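Local coordinates for protein O-succinylhomoserine sulfhydrylase (Mycobacterium tuberculosis, PDB 3NDN) that probably catalyses the pyridoxal 5'-phosphate-dependent formation of L-homocysteine from O-succinyl-L-homoserine and hydrogen sulfide in methionine biosynthesis, at residues A[94-108]-A[236-248]. Numbering follows the deposited sequence.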
# COMPACT_ATOMS: atom_id res chain seq x y z
N GLU A 94 -4.14 24.37 11.03
CA GLU A 94 -3.83 25.71 10.50
C GLU A 94 -4.80 26.80 10.99
O GLU A 94 -4.41 27.97 11.12
CB GLU A 94 -3.79 25.64 8.96
CG GLU A 94 -3.43 26.96 8.21
CD GLU A 94 -1.94 27.32 8.28
OE1 GLU A 94 -1.10 26.41 8.45
OE2 GLU A 94 -1.62 28.52 8.16
N GLY A 95 -6.05 26.42 11.25
CA GLY A 95 -7.12 27.37 11.60
C GLY A 95 -7.66 28.15 10.39
O GLY A 95 -7.91 29.36 10.49
N ALA A 96 -7.85 27.46 9.27
CA ALA A 96 -8.37 28.05 8.03
C ALA A 96 -9.88 27.76 7.90
O ALA A 96 -10.36 26.81 8.51
CB ALA A 96 -7.63 27.48 6.82
N PRO A 97 -10.62 28.57 7.09
CA PRO A 97 -12.05 28.31 6.84
C PRO A 97 -12.33 27.04 5.99
O PRO A 97 -13.38 26.41 6.18
CB PRO A 97 -12.53 29.59 6.12
CG PRO A 97 -11.48 30.65 6.46
CD PRO A 97 -10.20 29.87 6.50
N ALA A 98 -11.43 26.69 5.07
CA ALA A 98 -11.62 25.55 4.16
C ALA A 98 -10.31 25.07 3.50
O ALA A 98 -9.29 25.79 3.57
CB ALA A 98 -12.70 25.86 3.09
N ALA A 99 -10.33 23.87 2.91
CA ALA A 99 -9.13 23.20 2.34
C ALA A 99 -9.43 22.29 1.12
O ALA A 99 -10.53 21.72 1.02
CB ALA A 99 -8.43 22.38 3.41
N PHE A 100 -8.45 22.15 0.23
CA PHE A 100 -8.51 21.25 -0.93
C PHE A 100 -7.14 20.61 -1.18
O PHE A 100 -6.14 21.32 -1.29
CB PHE A 100 -8.96 22.02 -2.20
CG PHE A 100 -9.83 21.19 -3.14
CD1 PHE A 100 -11.15 21.54 -3.38
CD2 PHE A 100 -9.32 20.03 -3.74
CE1 PHE A 100 -11.98 20.76 -4.22
CE2 PHE A 100 -10.13 19.25 -4.58
CZ PHE A 100 -11.46 19.62 -4.82
N ALA A 101 -7.09 19.27 -1.24
CA ALA A 101 -5.84 18.52 -1.43
C ALA A 101 -5.45 18.43 -2.92
O ALA A 101 -6.33 18.38 -3.78
CB ALA A 101 -5.98 17.08 -0.84
N THR A 102 -4.14 18.37 -3.19
CA THR A 102 -3.59 18.30 -4.58
C THR A 102 -2.51 17.20 -4.75
O THR A 102 -2.07 16.62 -3.76
CB THR A 102 -2.98 19.65 -5.02
OG1 THR A 102 -1.78 19.89 -4.26
CG2 THR A 102 -3.94 20.85 -4.83
N ALA A 103 -2.07 16.94 -5.99
CA ALA A 103 -1.09 15.87 -6.29
C ALA A 103 0.35 16.21 -5.83
O ALA A 103 1.18 15.31 -5.64
CB ALA A 103 -1.08 15.54 -7.82
N SER A 104 0.64 17.49 -5.66
CA SER A 104 2.00 17.95 -5.30
C SER A 104 1.93 19.38 -4.77
O SER A 104 0.89 20.03 -4.88
CB SER A 104 2.93 17.88 -6.52
OG SER A 104 2.60 18.88 -7.49
N GLY A 105 3.03 19.87 -4.19
CA GLY A 105 3.11 21.28 -3.79
C GLY A 105 3.02 22.25 -4.98
O GLY A 105 2.33 23.26 -4.89
N MET A 106 3.68 21.94 -6.09
CA MET A 106 3.60 22.79 -7.29
C MET A 106 2.19 22.85 -7.89
O MET A 106 1.76 23.90 -8.41
CB MET A 106 4.63 22.38 -8.35
CG MET A 106 6.08 22.81 -8.05
SD MET A 106 6.31 24.49 -7.39
CE MET A 106 5.74 25.51 -8.75
N ALA A 107 1.46 21.74 -7.80
CA ALA A 107 0.04 21.71 -8.17
C ALA A 107 -0.78 22.68 -7.31
O ALA A 107 -1.66 23.37 -7.85
CB ALA A 107 -0.52 20.31 -8.09
N ALA A 108 -0.49 22.76 -6.00
CA ALA A 108 -1.14 23.76 -5.13
C ALA A 108 -0.80 25.20 -5.54
O ALA A 108 -1.69 26.04 -5.60
CB ALA A 108 -0.80 23.52 -3.63
N LEU A 236 4.57 12.25 -2.66
CA LEU A 236 4.23 13.66 -2.95
C LEU A 236 2.77 14.01 -2.64
O LEU A 236 1.86 13.15 -2.72
CB LEU A 236 4.55 14.01 -4.42
CG LEU A 236 6.03 14.07 -4.82
CD1 LEU A 236 6.43 12.77 -5.44
CD2 LEU A 236 6.23 15.19 -5.83
N GLY A 237 2.53 15.28 -2.35
CA GLY A 237 1.18 15.81 -2.17
C GLY A 237 1.25 17.29 -1.87
O GLY A 237 2.34 17.85 -1.68
N GLY A 238 0.09 17.93 -1.82
CA GLY A 238 0.01 19.35 -1.41
C GLY A 238 -1.38 19.76 -0.98
O GLY A 238 -2.29 18.92 -0.95
N ALA A 239 -1.56 21.04 -0.67
CA ALA A 239 -2.88 21.53 -0.29
C ALA A 239 -3.02 23.04 -0.48
O ALA A 239 -2.04 23.78 -0.38
CB ALA A 239 -3.20 21.17 1.18
N ILE A 240 -4.27 23.46 -0.72
CA ILE A 240 -4.64 24.89 -0.77
C ILE A 240 -5.62 25.22 0.37
O ILE A 240 -6.69 24.60 0.46
CB ILE A 240 -5.28 25.25 -2.12
CG1 ILE A 240 -4.39 24.81 -3.30
CG2 ILE A 240 -5.59 26.78 -2.20
CD1 ILE A 240 -5.13 24.65 -4.63
N LEU A 241 -5.29 26.21 1.20
CA LEU A 241 -6.22 26.66 2.27
C LEU A 241 -6.65 28.14 2.10
O LEU A 241 -5.81 29.00 1.81
CB LEU A 241 -5.63 26.40 3.66
CG LEU A 241 -5.19 24.95 4.00
CD1 LEU A 241 -3.69 24.76 3.73
CD2 LEU A 241 -5.49 24.62 5.46
N GLY A 242 -7.95 28.41 2.28
CA GLY A 242 -8.54 29.78 2.12
C GLY A 242 -10.03 29.88 2.46
O GLY A 242 -10.58 29.01 3.15
N ASP A 243 -10.69 30.95 2.02
CA ASP A 243 -12.11 31.21 2.32
C ASP A 243 -13.01 30.18 1.61
O ASP A 243 -12.66 29.69 0.53
CB ASP A 243 -12.53 32.62 1.86
CG ASP A 243 -11.87 33.73 2.66
OD1 ASP A 243 -11.58 33.57 3.86
OD2 ASP A 243 -11.65 34.82 2.08
N ARG A 244 -14.16 29.87 2.21
CA ARG A 244 -15.13 28.92 1.62
C ARG A 244 -15.51 29.23 0.16
O ARG A 244 -15.54 28.32 -0.67
CB ARG A 244 -16.39 28.77 2.49
CG ARG A 244 -17.37 27.67 1.98
CD ARG A 244 -18.80 27.82 2.52
NE ARG A 244 -19.19 29.23 2.70
CZ ARG A 244 -19.66 30.03 1.74
NH1 ARG A 244 -19.82 29.60 0.49
NH2 ARG A 244 -19.95 31.29 2.04
N GLU A 245 -15.82 30.49 -0.15
CA GLU A 245 -16.28 30.82 -1.51
C GLU A 245 -15.19 30.63 -2.57
O GLU A 245 -15.49 30.31 -3.72
CB GLU A 245 -16.92 32.23 -1.61
CG GLU A 245 -16.13 33.37 -0.96
CD GLU A 245 -14.95 33.88 -1.81
OE1 GLU A 245 -13.96 34.36 -1.21
OE2 GLU A 245 -15.03 33.81 -3.07
N TYR A 246 -13.93 30.83 -2.17
CA TYR A 246 -12.77 30.66 -3.04
C TYR A 246 -12.46 29.17 -3.28
O TYR A 246 -12.23 28.75 -4.42
CB TYR A 246 -11.57 31.39 -2.41
CG TYR A 246 -10.19 31.12 -3.02
CD1 TYR A 246 -9.83 31.64 -4.26
CD2 TYR A 246 -9.23 30.37 -2.31
CE1 TYR A 246 -8.55 31.40 -4.80
CE2 TYR A 246 -7.96 30.13 -2.84
CZ TYR A 246 -7.63 30.64 -4.09
OH TYR A 246 -6.37 30.41 -4.61
N ILE A 247 -12.47 28.38 -2.21
CA ILE A 247 -12.14 26.95 -2.29
C ILE A 247 -13.24 26.18 -3.05
O ILE A 247 -12.94 25.35 -3.93
CB ILE A 247 -11.89 26.33 -0.86
CG1 ILE A 247 -10.75 27.05 -0.13
CG2 ILE A 247 -11.61 24.81 -0.92
CD1 ILE A 247 -9.33 26.83 -0.72
N ASP A 248 -14.50 26.49 -2.73
CA ASP A 248 -15.66 25.84 -3.37
C ASP A 248 -16.02 26.42 -4.76
O ASP A 248 -16.83 25.84 -5.48
CB ASP A 248 -16.92 25.95 -2.48
CG ASP A 248 -16.83 25.12 -1.19
OD1 ASP A 248 -15.88 24.33 -0.99
OD2 ASP A 248 -17.75 25.27 -0.35
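Strands 98-102 and 238-242 pair antiparallel, their axes 159° apart. Phe100 and Ile240 form the central hydrogen-bonded pair: Ile240 N donates to Phe100 O at 2.9 Å, nearly straight at 171°, and Phe100 N returns a bond to Ile240 O, each donor lying in the plane of the carbonyl it meets. At Thr102 and Gly238 the reciprocal bonds come from well above the carbonyl planes. Gly238 packs closely against the turn that follows strand 98-102, with Thr102 OG1 3.4 Å from Gly238 CA. With OG1 set between its backbone N and carbonyl carbon (chi1 69°), Thr102 donates to Ser104 O at 2.7 Å, while Ala108 N reaches that oxygen from the opposite face. Ser104 N-caps helix 105-114, its OG accepting from Ala107 N at 3.1 Å and also bonding Gly259 O of the second subunit.

Side chains pack on both faces of the strand pair. On one, Ile240 lays CG1 against Ala108 CB (3.8 Å) and crosses Thr102 at about a right angle, CD1 meeting CG2. Further along this face, Ile247 of helix 244-258 places CG1 against Ala98 CB at 3.9 Å and sends CG2 to the edge of the Phe100 ring, near its plane. On the other face, Leu241 CD2 fits against Ala96 CB (3.8 Å) and Glu94 CB.

Strand 98-102 is the outermost strand of the seven-stranded sheet within this chain, and 238-242 lies between it and 220-224, antiparallel to both, as the single reversed strand of the large sheet in fold-type I PLP enzymes does. Helix 81-94 covers the Ala101 and Ala239 face, and helix 244-258 the Phe100 and Ile240 face. Where strand 98-102 turns into helix 105-114, Gly105 N and Met106 N bind the cofactor phosphate of the modified lysine at position 227.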